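Blood group a-and b-cleaving endo-beta-galactosidase (Streptococcus pneumoniae, PDB 2YGL) probably cleaves blood group A and B antigens as a family 98 endo-beta-galactosidase, with tandem CBM51 modules that bind carbohydrate. Local coordinates at residues 190-195 / 346-351; 194-199 / 211-216; 252-257 / 325-330. All coordinates share one frame; numbering follows the deposited sequence.

Overall arrangement
All three contacts lie in the second of the two NPCBM modules, away from the calcium site of the first. Contact 1 pairs strand 189-191 with the end of strand 343-352 in one antiparallel sheet; contact 3 pairs strands 251-256 and 327-334 in the other. Their centres are about 13 Å apart, and Leu192 and Phe350 of contact 1 pack on Tyr255, Val257, Ile328 and Leu330 of contact 3. Contact 2 shares Asp194 and Leu195 with contact 1, its centre about 9 Å from contact 1 and 13 Å from contact 3. Its loop leaves the first sheet, to which strand 212-213 also belongs, and hydrogen-bonds with Lys254 in the second. Contact 1 thus joins the module's two ends, with contact 3 between them in sequence.

Contact 1: residues 190-195 / 346-351; sequences VYLSDL and GGALFM
Leu192 sets its CD1 methyl squarely over the Phe350 ring: the carbon is 3.6 Å from the ring centroid and only 9° off the normal, a well-centred CH-pi contact. The two side chains cross at about a right angle, so CD1 takes the centre of the ring, while CG and CD2 come near its CE2 and CZ side. Leu195 comes from another direction, its CD1 reaching the edge of the same ring 3.9 Å from Phe350 CD2. Phe350 has its CG anti to its own carbonyl carbon (chi1 -78°), which turns the ring against the short 3-10 turn 192-194 that carries Leu192.

On the other face of the sheet Tyr191 and Leu349 form a non-hydrogen-bonded antiparallel pair. Leu349 takes the less common first torsion, CG tucked between the backbone N and the carbonyl carbon (chi1 64°), and its CD2 approaches Tyr191 CE1 to 4.0 Å. The phenol oxygen goes elsewhere, to the carbonyl of Leu182.

The backbones hold these side chains in register. Val190 and Phe350 form an antiparallel hydrogen-bonded pair, with Val190 N to Phe350 O at 2.9 Å and Phe350 N to Val190 O at 2.8 Å. One step on, two donors grip the carbonyl oxygen of Ala348: Leu192 N at 2.9 Å, from above the carbonyl plane, and a water that donates to it at 2.7 Å. That water also accepts from Ser193 N, tying the 3-10 turn to the strand after pairing has stopped.

Leu192 also rests on Leu330, and Phe350 on Ile328, both in the opposing sheet. A first strand pairing with the last, with leucine and phenylalanine turned into the core between two antiparallel sheets, fits the beta-sandwich fold of CBM51 modules.

Contact 2: residues 194-199 / 211-216; sequences DLEWVD and VQKDKP
Lys213 NZ is gripped by two oxygens of the loop that follows the first strand of the module: it donates to Leu195 O at 3.0 Å and makes a salt bridge with Glu196 OE2 at 3.2 Å. This is an edge of the CBM51 beta-sandwich, where the connection running from one sheet to the other is fastened to the short strand 212-213. The lysine chain is extended from CG to NZ, which carries NZ across to the loop, whereas Glu196 bends at chi2 to bring its carboxylate back and meets the lysine roughly at right angles. The ammonium approaches the Leu195 carbonyl from above its plane, 39° out of it. Carbonyl and carboxylate together would be expected to favour the charged lysine.

The aliphatic end of the same chain passes Trp197. Lys213 CE makes an off-centre CH-pi contact, 4.2 Å from the centroid of the six-membered ring, while NZ is too distant for more than a weak cation-pi attraction. Trp197 carries its CG between the backbone N and the carbonyl carbon (chi1 51°), and the indole reaches across to Val211 as well as packing on Ile253 and Tyr255 of strand 251-256. The far corner of its benzene ring meets Val211 twice: CH2 lies 3.7 Å from Val211 CG1, and 3.2 Å from Val211 O, which sits at the ring edge near its plane.

Contact 3: residues 252-257 / 325-330; sequences SIKYDV and TQTIEL
Lys254 holds CG anti to its backbone nitrogen (chi1 -179°), and Thr327 does the same with its methyl, so that Lys254 CG and Thr327 CG2 meet at 3.7 Å. A bend at chi3 (87°) then turns the amine off the line of the chain. Glu329 lies alongside the lysine, pointing the same way, but their charged ends, Lys254 NZ and Glu329 OE2, remain 5.0 Å apart. The carboxylate is engaged by water instead: one water donates to Glu329 OE2 at 2.6 Å and lies 2.7 Å from Ser252 OG, bridging the two strands.

The face carrying Ile253, Tyr255, Ile328 and Leu330 is largely apolar. Val257, just past the strand, crosses Ile328 at about a right angle, its CG2 3.9 Å from Ile328 CD1, and Leu330 CD1 reaches the edge of the Tyr255 ring. Phe350 of the opposing sheet and Leu192 of the 3-10 turn beside it pack against them.

Between the faces runs regular antiparallel pairing. Ile253 with Leu330 and Tyr255 with Ile328 are hydrogen-bonded pairs; Tyr255 N to Ile328 O, at 2.8 Å, is nearly straight. Just past the strand's end Val257 N still donates to Gln326 O, at 3.0 Å, but more bent, at 141°.

The chemistry is that of a sandwich sheet with two unlike sides: hydrocarbon packing faces the core, while water and loosely spaced opposite charges, probably attracting each other only weakly, occupy the outer face.

Contact 1: residues 190-195 / 346-351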
loop_
_atom_site.group_PDB
_atom_site.type_symbol
_atom_site.label_atom_id
_atom_site.label_comp_id
_atom_site.label_asym_id
_atom_site.label_seq_id
_atom_site.Cartn_x
_atom_site.Cartn_y
_atom_site.Cartn_z
ATOM N N VAL A 190 -15.757 7.381 4.809
ATOM C CA VAL A 190 -17.062 7.837 5.270
ATOM C C VAL A 190 -18.076 6.716 5.043
ATOM O O VAL A 190 -18.279 6.273 3.907
ATOM C CB VAL A 190 -17.500 9.140 4.556
ATOM C CG1 VAL A 190 -18.957 9.478 4.861
ATOM C CG2 VAL A 190 -16.596 10.301 4.960
ATOM N N TYR A 191 -18.688 6.251 6.133
ATOM C CA TYR A 191 -19.699 5.197 6.069
ATOM C C TYR A 191 -20.948 5.680 5.341
ATOM O O TYR A 191 -21.441 6.782 5.597
ATOM C CB TYR A 191 -20.075 4.709 7.472
ATOM C CG TYR A 191 -18.950 4.025 8.204
ATOM C CD1 TYR A 191 -18.540 2.744 7.841
ATOM C CD2 TYR A 191 -18.295 4.657 9.260
ATOM C CE1 TYR A 191 -17.504 2.108 8.507
ATOM C CE2 TYR A 191 -17.256 4.029 9.937
ATOM C CZ TYR A 191 -16.868 2.756 9.554
ATOM O OH TYR A 191 -15.845 2.123 10.213
ATOM N N LEU A 192 -21.453 4.845 4.438
ATOM C CA LEU A 192 -22.653 5.177 3.667
ATOM C C LEU A 192 -23.862 5.441 4.564
ATOM O O LEU A 192 -24.645 6.356 4.300
ATOM C CB LEU A 192 -22.960 4.091 2.633
ATOM C CG LEU A 192 -22.315 4.257 1.253
ATOM C CD1 LEU A 192 -20.794 4.108 1.291
ATOM C CD2 LEU A 192 -22.910 3.260 0.281
ATOM N N SER A 193 -23.983 4.658 5.635
ATOM C CA SER A 193 -25.064 4.820 6.612
ATOM C C SER A 193 -25.003 6.140 7.396
ATOM O O SER A 193 -25.937 6.474 8.127
ATOM C CB SER A 193 -25.097 3.631 7.577
ATOM O OG SER A 193 -23.866 3.500 8.269
ATOM N N ASP A 194 -23.909 6.881 7.244
ATOM C CA ASP A 194 -23.797 8.216 7.831
ATOM C C ASP A 194 -24.184 9.309 6.831
ATOM O O ASP A 194 -24.072 10.499 7.129
ATOM C CB ASP A 194 -22.381 8.455 8.366
ATOM C CG ASP A 194 -22.084 7.655 9.620
ATOM O OD1 ASP A 194 -23.038 7.175 10.275
ATOM O OD2 ASP A 194 -20.889 7.510 9.954
ATOM N N LEU A 195 -24.654 8.895 5.656
ATOM C CA LEU A 195 -25.024 9.822 4.586
ATOM C C LEU A 195 -26.513 9.756 4.243
ATOM O O LEU A 195 -27.192 8.773 4.553
ATOM C CB LEU A 195 -24.196 9.536 3.329
ATOM C CG LEU A 195 -22.666 9.565 3.423
ATOM C CD1 LEU A 195 -22.059 8.969 2.159
ATOM C CD2 LEU A 195 -22.151 10.977 3.656
ATOM N N GLY A 346 -22.076 -4.864 4.726
ATOM C CA GLY A 346 -21.329 -4.751 5.974
ATOM C C GLY A 346 -20.121 -3.838 5.877
ATOM O O GLY A 346 -19.191 -4.104 5.112
ATOM N N GLY A 347 -20.146 -2.759 6.656
ATOM C CA GLY A 347 -19.026 -1.819 6.732
ATOM C C GLY A 347 -18.935 -0.851 5.565
ATOM O O GLY A 347 -17.900 -0.211 5.374
ATOM N N ALA A 348 -20.024 -0.737 4.799
ATOM C CA ALA A 348 -20.056 0.049 3.560
ATOM C C ALA A 348 -19.557 1.479 3.743
ATOM O O ALA A 348 -20.109 2.240 4.541
ATOM C CB ALA A 348 -21.457 0.051 2.963
ATOM N N LEU A 349 -18.511 1.832 2.998
ATOM C CA LEU A 349 -17.906 3.160 3.096
ATOM C C LEU A 349 -17.370 3.697 1.761
ATOM O O LEU A 349 -17.146 2.937 0.814
ATOM C CB LEU A 349 -16.818 3.184 4.185
ATOM C CG LEU A 349 -15.543 2.342 4.059
ATOM C CD1 LEU A 349 -14.519 3.016 3.146
ATOM C CD2 LEU A 349 -14.939 2.116 5.441
ATOM N N PHE A 350 -17.190 5.017 1.708
ATOM C CA PHE A 350 -16.578 5.706 0.575
ATOM C C PHE A 350 -15.200 6.246 0.955
ATOM O O PHE A 350 -14.975 6.638 2.102
ATOM C CB PHE A 350 -17.446 6.891 0.131
ATOM C CG PHE A 350 -18.657 6.518 -0.684
ATOM C CD1 PHE A 350 -18.584 5.557 -1.690
ATOM C CD2 PHE A 350 -19.868 7.175 -0.474
ATOM C CE1 PHE A 350 -19.707 5.233 -2.449
ATOM C CE2 PHE A 350 -20.993 6.860 -1.230
ATOM C CZ PHE A 350 -20.914 5.889 -2.219
ATOM N N MET A 351 -14.286 6.273 -0.015
ATOM C CA MET A 351 -12.993 6.940 0.145
ATOM C C MET A 351 -12.895 8.134 -0.806
ATOM O O MET A 351 -13.424 8.094 -1.918
ATOM C CB MET A 351 -11.831 5.977 -0.132
ATOM C CG MET A 351 -11.763 4.735 0.760
ATOM S SD MET A 351 -11.239 5.055 2.459
ATOM C CE MET A 351 -9.576 5.688 2.210
HETATM O O HOH W 1 -22.411 2.066 5.951
#

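Contact 2: residues 194-199 / 211-216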
loop_
_atom_site.group_PDB
_atom_site.type_symbol
_atom_site.label_atom_id
_atom_site.label_comp_id
_atom_site.label_asym_id
_atom_site.label_seq_id
_atom_site.Cartn_x
_atom_site.Cartn_y
_atom_site.Cartn_z
ATOM N N ASP A 194 -23.909 6.881 7.244
ATOM C CA ASP A 194 -23.797 8.216 7.831
ATOM C C ASP A 194 -24.184 9.309 6.831
ATOM O O ASP A 194 -24.072 10.499 7.129
ATOM C CB ASP A 194 -22.381 8.455 8.366
ATOM C CG ASP A 194 -22.084 7.655 9.620
ATOM O OD1 ASP A 194 -23.038 7.175 10.275
ATOM O OD2 ASP A 194 -20.889 7.510 9.954
ATOM N N LEU A 195 -24.654 8.895 5.656
ATOM C CA LEU A 195 -25.024 9.822 4.586
ATOM C C LEU A 195 -26.513 9.756 4.243
ATOM O O LEU A 195 -27.192 8.773 4.553
ATOM C CB LEU A 195 -24.196 9.536 3.329
ATOM C CG LEU A 195 -22.666 9.565 3.423
ATOM C CD1 LEU A 195 -22.059 8.969 2.159
ATOM C CD2 LEU A 195 -22.151 10.977 3.656
ATOM N N GLU A 196 -27.012 10.813 3.612
ATOM C CA GLU A 196 -28.373 10.820 3.078
ATOM C C GLU A 196 -28.357 10.314 1.645
ATOM O O GLU A 196 -27.617 10.835 0.808
ATOM C CB GLU A 196 -28.977 12.231 3.118
ATOM C CG GLU A 196 -29.213 12.783 4.519
ATOM C CD GLU A 196 -30.245 11.991 5.296
ATOM O OE1 GLU A 196 -31.452 12.189 5.050
ATOM O OE2 GLU A 196 -29.849 11.176 6.159
ATOM N N TRP A 197 -29.158 9.293 1.362
ATOM C CA TRP A 197 -29.339 8.850 -0.017
ATOM C C TRP A 197 -30.333 9.763 -0.727
ATOM O O TRP A 197 -31.122 10.446 -0.076
ATOM C CB TRP A 197 -29.794 7.386 -0.084
ATOM C CG TRP A 197 -30.980 7.039 0.777
ATOM C CD1 TRP A 197 -32.250 7.545 0.682
ATOM C CD2 TRP A 197 -31.009 6.087 1.847
ATOM N NE1 TRP A 197 -33.060 6.975 1.634
ATOM C CE2 TRP A 197 -32.325 6.078 2.364
ATOM C CE3 TRP A 197 -30.049 5.243 2.425
ATOM C CZ2 TRP A 197 -32.707 5.257 3.429
ATOM C CZ3 TRP A 197 -30.429 4.429 3.489
ATOM C CH2 TRP A 197 -31.747 4.443 3.978
ATOM N N VAL A 198 -30.273 9.788 -2.056
ATOM C CA VAL A 198 -31.279 10.476 -2.864
ATOM C C VAL A 198 -32.605 9.721 -2.745
ATOM O O VAL A 198 -33.649 10.316 -2.465
ATOM C CB VAL A 198 -30.842 10.597 -4.347
ATOM C CG1 VAL A 198 -31.983 11.123 -5.217
ATOM C CG2 VAL A 198 -29.622 11.505 -4.470
ATOM N N ASP A 199 -32.547 8.410 -2.961
ATOM C CA ASP A 199 -33.671 7.510 -2.711
ATOM C C ASP A 199 -33.190 6.073 -2.543
ATOM O O ASP A 199 -32.069 5.727 -2.937
ATOM C CB ASP A 199 -34.759 7.615 -3.796
ATOM C CG ASP A 199 -34.189 7.740 -5.195
ATOM O OD1 ASP A 199 -33.293 6.946 -5.557
ATOM O OD2 ASP A 199 -34.647 8.637 -5.936
ATOM N N VAL A 211 -35.228 1.211 3.891
ATOM C CA VAL A 211 -33.863 0.688 3.932
ATOM C C VAL A 211 -33.239 1.105 5.267
ATOM O O VAL A 211 -33.400 2.244 5.706
ATOM C CB VAL A 211 -33.037 1.186 2.709
ATOM C CG1 VAL A 211 -31.542 0.917 2.877
ATOM C CG2 VAL A 211 -33.552 0.530 1.421
ATOM N N GLN A 212 -32.564 0.167 5.920
ATOM C CA GLN A 212 -32.092 0.375 7.283
ATOM C C GLN A 212 -30.612 0.728 7.355
ATOM O O GLN A 212 -29.800 0.195 6.596
ATOM C CB GLN A 212 -32.391 -0.857 8.146
ATOM C CG GLN A 212 -33.882 -1.084 8.416
ATOM C CD GLN A 212 -34.524 0.033 9.231
ATOM O OE1 GLN A 212 -35.328 0.809 8.715
ATOM N NE2 GLN A 212 -34.161 0.121 10.504
ATOM N N LYS A 213 -30.280 1.633 8.274
ATOM C CA LYS A 213 -28.893 2.026 8.521
ATOM C C LYS A 213 -28.334 1.302 9.743
ATOM O O LYS A 213 -28.917 1.361 10.829
ATOM C CB LYS A 213 -28.777 3.547 8.686
ATOM C CG LYS A 213 -29.014 4.332 7.389
ATOM C CD LYS A 213 -29.136 5.835 7.646
ATOM C CE LYS A 213 -29.230 6.600 6.331
ATOM N NZ LYS A 213 -29.323 8.078 6.517
ATOM N N ASP A 214 -27.215 0.605 9.541
ATOM C CA ASP A 214 -26.501 -0.143 10.585
ATOM C C ASP A 214 -27.310 -1.308 11.182
ATOM O O ASP A 214 -26.985 -1.816 12.263
ATOM C CB ASP A 214 -25.973 0.808 11.675
ATOM C CG ASP A 214 -25.087 1.915 11.107
ATOM O OD1 ASP A 214 -24.417 1.688 10.082
ATOM O OD2 ASP A 214 -25.061 3.016 11.685
ATOM N N LYS A 215 -28.347 -1.731 10.457
ATOM C CA LYS A 215 -29.243 -2.813 10.874
ATOM C C LYS A 215 -29.713 -3.594 9.647
ATOM O O LYS A 215 -29.799 -3.027 8.554
ATOM C CB LYS A 215 -30.488 -2.258 11.583
ATOM C CG LYS A 215 -30.237 -1.271 12.707
ATOM C CD LYS A 215 -31.501 -0.505 13.030
ATOM C CE LYS A 215 -31.194 0.733 13.846
ATOM N NZ LYS A 215 -32.437 1.488 14.166
ATOM N N PRO A 216 -30.034 -4.893 9.820
ATOM C CA PRO A 216 -30.723 -5.607 8.741
ATOM C C PRO A 216 -32.138 -5.058 8.556
ATOM O O PRO A 216 -32.703 -4.490 9.492
ATOM C CB PRO A 216 -30.758 -7.060 9.236
ATOM C CG PRO A 216 -30.553 -6.978 10.713
ATOM C CD PRO A 216 -29.675 -5.788 10.935
#

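Contact 3: residues 252-257 / 325-330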
loop_
_atom_site.group_PDB
_atom_site.type_symbol
_atom_site.label_atom_id
_atom_site.label_comp_id
_atom_site.label_asym_id
_atom_site.label_seq_id
_atom_site.Cartn_x
_atom_site.Cartn_y
_atom_site.Cartn_z
ATOM N N SER A 252 -32.803 -0.457 -5.447
ATOM C CA SER A 252 -31.648 0.417 -5.635
ATOM C C SER A 252 -31.532 1.489 -4.559
ATOM O O SER A 252 -32.526 2.103 -4.171
ATOM C CB SER A 252 -31.703 1.064 -7.022
ATOM O OG SER A 252 -30.543 1.839 -7.271
ATOM N N ILE A 253 -30.311 1.688 -4.070
ATOM C CA ILE A 253 -29.991 2.806 -3.189
ATOM C C ILE A 253 -29.100 3.754 -3.989
ATOM O O ILE A 253 -28.059 3.342 -4.516
ATOM C CB ILE A 253 -29.276 2.356 -1.888
ATOM C CG1 ILE A 253 -29.987 1.150 -1.258
ATOM C CG2 ILE A 253 -29.188 3.518 -0.893
ATOM C CD1 ILE A 253 -29.143 0.390 -0.238
ATOM N N LYS A 254 -29.519 5.013 -4.084
ATOM C CA LYS A 254 -28.848 5.996 -4.933
ATOM C C LYS A 254 -28.219 7.129 -4.124
ATOM O O LYS A 254 -28.863 7.716 -3.254
ATOM C CB LYS A 254 -29.825 6.564 -5.971
ATOM C CG LYS A 254 -29.213 7.580 -6.932
ATOM C CD LYS A 254 -30.045 7.745 -8.201
ATOM C CE LYS A 254 -31.133 8.790 -8.043
ATOM N NZ LYS A 254 -31.851 9.002 -9.334
ATOM N N TYR A 255 -26.960 7.428 -4.432
ATOM C CA TYR A 255 -26.246 8.533 -3.803
ATOM C C TYR A 255 -25.796 9.560 -4.832
ATOM O O TYR A 255 -25.294 9.206 -5.901
ATOM C CB TYR A 255 -25.039 8.021 -3.010
ATOM C CG TYR A 255 -25.422 7.172 -1.824
ATOM C CD1 TYR A 255 -25.708 7.752 -0.587
ATOM C CD2 TYR A 255 -25.512 5.787 -1.941
ATOM C CE1 TYR A 255 -26.067 6.969 0.506
ATOM C CE2 TYR A 255 -25.871 5.000 -0.858
ATOM C CZ TYR A 255 -26.147 5.592 0.361
ATOM O OH TYR A 255 -26.502 4.800 1.430
ATOM N N ASP A 256 -25.999 10.831 -4.501
ATOM C CA ASP A 256 -25.462 11.934 -5.288
ATOM C C ASP A 256 -24.083 12.271 -4.737
ATOM O O ASP A 256 -23.960 12.841 -3.649
ATOM C CB ASP A 256 -26.401 13.144 -5.216
ATOM C CG ASP A 256 -25.881 14.355 -5.990
ATOM O OD1 ASP A 256 -24.904 14.233 -6.753
ATOM O OD2 ASP A 256 -26.467 15.441 -5.829
ATOM N N VAL A 257 -23.049 11.893 -5.485
ATOM C CA VAL A 257 -21.662 12.124 -5.069
ATOM C C VAL A 257 -20.980 13.240 -5.872
ATOM O O VAL A 257 -19.754 13.360 -5.863
ATOM C CB VAL A 257 -20.808 10.820 -5.109
ATOM C CG1 VAL A 257 -21.310 9.818 -4.076
ATOM C CG2 VAL A 257 -20.786 10.205 -6.513
ATOM N N THR A 325 -17.466 11.208 -11.103
ATOM C CA THR A 325 -18.734 10.475 -10.974
ATOM C C THR A 325 -19.786 11.343 -10.278
ATOM O O THR A 325 -19.509 11.961 -9.247
ATOM C CB THR A 325 -18.550 9.129 -10.218
ATOM O OG1 THR A 325 -17.707 8.257 -10.981
ATOM C CG2 THR A 325 -19.887 8.432 -9.981
ATOM N N GLN A 326 -20.984 11.384 -10.857
ATOM C CA GLN A 326 -22.085 12.193 -10.331
ATOM C C GLN A 326 -23.013 11.377 -9.436
ATOM O O GLN A 326 -23.493 11.867 -8.407
ATOM C CB GLN A 326 -22.899 12.816 -11.477
ATOM C CG GLN A 326 -22.085 13.687 -12.440
ATOM C CD GLN A 326 -21.354 14.817 -11.732
ATOM O OE1 GLN A 326 -20.138 14.766 -11.553
ATOM N NE2 GLN A 326 -22.097 15.829 -11.311
ATOM N N THR A 327 -23.255 10.132 -9.843
ATOM C CA THR A 327 -24.245 9.272 -9.212
ATOM C C THR A 327 -23.686 7.868 -8.990
ATOM O O THR A 327 -23.081 7.278 -9.890
ATOM C CB THR A 327 -25.527 9.197 -10.078
ATOM O OG1 THR A 327 -26.060 10.515 -10.254
ATOM C CG2 THR A 327 -26.588 8.313 -9.433
ATOM N N ILE A 328 -23.876 7.348 -7.781
ATOM C CA ILE A 328 -23.569 5.952 -7.485
ATOM C C ILE A 328 -24.848 5.237 -7.057
ATOM O O ILE A 328 -25.558 5.706 -6.169
ATOM C CB ILE A 328 -22.451 5.801 -6.413
ATOM C CG1 ILE A 328 -21.110 6.306 -6.964
ATOM C CG2 ILE A 328 -22.328 4.336 -5.948
ATOM C CD1 ILE A 328 -20.017 6.472 -5.921
ATOM N N GLU A 329 -25.138 4.116 -7.714
ATOM C CA GLU A 329 -26.281 3.273 -7.371
ATOM C C GLU A 329 -25.829 1.881 -6.935
ATOM O O GLU A 329 -24.931 1.285 -7.539
ATOM C CB GLU A 329 -27.246 3.158 -8.553
ATOM C CG GLU A 329 -28.055 4.416 -8.831
ATOM C CD GLU A 329 -28.716 4.397 -10.198
ATOM O OE1 GLU A 329 -28.001 4.267 -11.213
ATOM O OE2 GLU A 329 -29.956 4.521 -10.257
ATOM N N LEU A 330 -26.465 1.376 -5.881
ATOM C CA LEU A 330 -26.202 0.036 -5.368
ATOM C C LEU A 330 -27.433 -0.830 -5.614
ATOM O O LEU A 330 -28.481 -0.612 -5.005
ATOM C CB LEU A 330 -25.860 0.093 -3.876
ATOM C CG LEU A 330 -24.789 1.103 -3.444
ATOM C CD1 LEU A 330 -24.663 1.112 -1.934
ATOM C CD2 LEU A 330 -23.430 0.819 -4.098
HETATM O O HOH W 2 -31.560 4.166 -8.220
#